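Local coordinates for protein FAD synthase (Thermoplasma volcanium GSS1, PDB 3GLV) that probably catalyses the divalent-metal-dependent transfer of AMP from ATP to flavin mononucleotide, yielding the coenzyme FAD and diphosphate, at residues D12-G17 with L57-E62. Sequence-based numbering, arbitrary orientation.
Sequences DILHLG and LALISE
Leu14 reaches across to helix 53-60 and meets Leu59 and Ile60, one with each methyl branch. Leu14 CD1 lies 3.8 Å from Leu59 CG and also touches CD2 of that residue. The two leucines lie alongside each other and point opposite ways. The other branch, Leu14 CD2, touches Ile60 CD1 at 3.9 Å. Leu59 has CG anti to its backbone N (chi1 -162°), which lays its branch point alongside CD1 of Leu14. All three side chains are buried, and this is the tight part of the contact. Ile60 also packs on Phe11, inferred to bind ATP, and on Val34 and Ala69 of the sheet.

Toward the solvent side the packing thins out. The CB of Ile13 turns away from helix 53-60, and the end of Glu62 leads off from the loop. Glu62 OE2 instead forms a salt bridge with Lys23 of the second subunit, and Leu59 packs on Ile19 of that subunit.

Beyond Leu14, His15 is the N-cap of helix 16-26. His15 ND1 accepts a weak hydrogen bond from Gly17 N at 3.0 Å, in the ring plane. His15 to His18 form the HIGH-type motif of nucleotidyltransferases and are inferred to bind ATP.

No hydrogen bond crosses between the segments. The chemistry across them is apolar, so shape fit and burial, not polar bonds, make this contact between the loop before the HIGH-type motif and helix 53-60, beside the dimer interface.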
loop_
_atom_site.group_PDB
_atom_site.type_symbol
_atom_site.label_atom_id
_atom_site.label_comp_id
_atom_site.label_asym_id
_atom_site.label_seq_id
_atom_site.Cartn_x
_atom_site.Cartn_y
_atom_site.Cartn_z
ATOM N N ASP A 12 6.158 7.789 -5.176
ATOM C CA ASP A 12 7.505 7.370 -4.765
ATOM C C ASP A 12 7.471 6.727 -3.368
ATOM O O ASP A 12 7.743 5.512 -3.211
ATOM C CB ASP A 12 8.479 8.543 -4.828
ATOM C CG ASP A 12 9.910 8.129 -4.685
ATOM O OD1 ASP A 12 10.283 6.958 -5.025
ATOM O OD2 ASP A 12 10.686 9.032 -4.265
ATOM N N ILE A 13 7.117 7.517 -2.376
ATOM C CA ILE A 13 6.933 7.003 -1.020
ATOM C C ILE A 13 5.457 7.045 -0.729
ATOM O O ILE A 13 4.890 8.160 -0.663
ATOM C CB ILE A 13 7.654 7.847 0.031
ATOM C CG1 ILE A 13 9.142 7.952 -0.273
ATOM C CG2 ILE A 13 7.426 7.264 1.502
ATOM C CD1 ILE A 13 9.791 6.604 -0.351
ATOM N N LEU A 14 4.829 5.877 -0.555
ATOM C CA LEU A 14 3.355 5.858 -0.384
ATOM C C LEU A 14 2.971 6.516 0.916
ATOM O O LEU A 14 3.603 6.281 1.974
ATOM C CB LEU A 14 2.746 4.445 -0.432
ATOM C CG LEU A 14 2.488 3.772 -1.777
ATOM C CD1 LEU A 14 1.897 2.388 -1.672
ATOM C CD2 LEU A 14 1.569 4.704 -2.636
ATOM N N HIS A 15 1.947 7.350 0.852
ATOM C CA HIS A 15 1.409 7.951 2.043
ATOM C C HIS A 15 -0.113 8.134 1.947
ATOM O O HIS A 15 -0.701 7.814 0.929
ATOM C CB HIS A 15 2.109 9.232 2.311
ATOM C CG HIS A 15 1.993 10.230 1.224
ATOM N ND1 HIS A 15 0.787 10.777 0.836
ATOM C CD2 HIS A 15 2.938 10.792 0.425
ATOM C CE1 HIS A 15 0.991 11.653 -0.132
ATOM N NE2 HIS A 15 2.287 11.674 -0.410
ATOM N N LEU A 16 -0.737 8.635 3.015
ATOM C CA LEU A 16 -2.188 8.646 3.092
ATOM C C LEU A 16 -2.837 9.659 2.125
ATOM O O LEU A 16 -4.034 9.554 1.806
ATOM C CB LEU A 16 -2.680 8.842 4.539
ATOM C CG LEU A 16 -2.558 7.567 5.407
ATOM C CD1 LEU A 16 -2.900 7.806 6.842
ATOM C CD2 LEU A 16 -3.418 6.418 4.879
ATOM N N GLY A 17 -2.061 10.629 1.669
ATOM C CA GLY A 17 -2.508 11.536 0.585
ATOM C C GLY A 17 -2.753 10.789 -0.717
ATOM O O GLY A 17 -3.753 11.026 -1.431
ATOM N N LEU A 57 5.543 0.988 -9.494
ATOM C CA LEU A 57 4.378 0.405 -10.164
ATOM C C LEU A 57 3.879 -0.823 -9.397
ATOM O O LEU A 57 2.699 -0.943 -9.150
ATOM C CB LEU A 57 4.716 0.009 -11.621
ATOM C CG LEU A 57 3.704 -0.870 -12.450
ATOM C CD1 LEU A 57 2.446 -0.146 -12.682
ATOM C CD2 LEU A 57 4.263 -1.205 -13.833
ATOM N N ALA A 58 4.792 -1.747 -9.077
ATOM C CA ALA A 58 4.467 -2.990 -8.343
ATOM C C ALA A 58 3.816 -2.713 -6.986
ATOM O O ALA A 58 2.847 -3.380 -6.598
ATOM C CB ALA A 58 5.719 -3.845 -8.170
ATOM N N LEU A 59 4.334 -1.728 -6.248
ATOM C CA LEU A 59 3.742 -1.416 -4.967
ATOM C C LEU A 59 2.344 -0.872 -5.147
ATOM O O LEU A 59 1.420 -1.359 -4.488
ATOM C CB LEU A 59 4.598 -0.441 -4.154
ATOM C CG LEU A 59 4.346 -0.343 -2.678
ATOM C CD1 LEU A 59 4.325 -1.710 -1.902
ATOM C CD2 LEU A 59 5.362 0.659 -2.045
ATOM N N ILE A 60 2.158 0.095 -6.039
ATOM C CA ILE A 60 0.793 0.643 -6.312
ATOM C C ILE A 60 -0.229 -0.478 -6.641
ATOM O O ILE A 60 -1.377 -0.440 -6.225
ATOM C CB ILE A 60 0.849 1.688 -7.471
ATOM C CG1 ILE A 60 1.100 3.077 -6.903
ATOM C CG2 ILE A 60 -0.446 1.727 -8.298
ATOM C CD1 ILE A 60 -0.025 3.555 -5.993
ATOM N N SER A 61 0.225 -1.510 -7.352
ATOM C CA SER A 61 -0.622 -2.631 -7.774
ATOM C C SER A 61 -1.114 -3.462 -6.577
ATOM O O SER A 61 -2.003 -4.318 -6.729
ATOM C CB SER A 61 0.183 -3.581 -8.688
ATOM O OG SER A 61 0.417 -2.854 -9.890
ATOM N N GLU A 62 -0.509 -3.271 -5.416
ATOM C CA GLU A 62 -0.856 -4.088 -4.254
ATOM C C GLU A 62 -1.975 -3.472 -3.448
ATOM O O GLU A 62 -2.403 -4.083 -2.449
ATOM C CB GLU A 62 0.389 -4.335 -3.370
ATOM C CG GLU A 62 1.456 -5.246 -4.055
ATOM C CD GLU A 62 1.021 -6.677 -4.207
ATOM O OE1 GLU A 62 0.167 -7.132 -3.407
ATOM O OE2 GLU A 62 1.586 -7.377 -5.087
#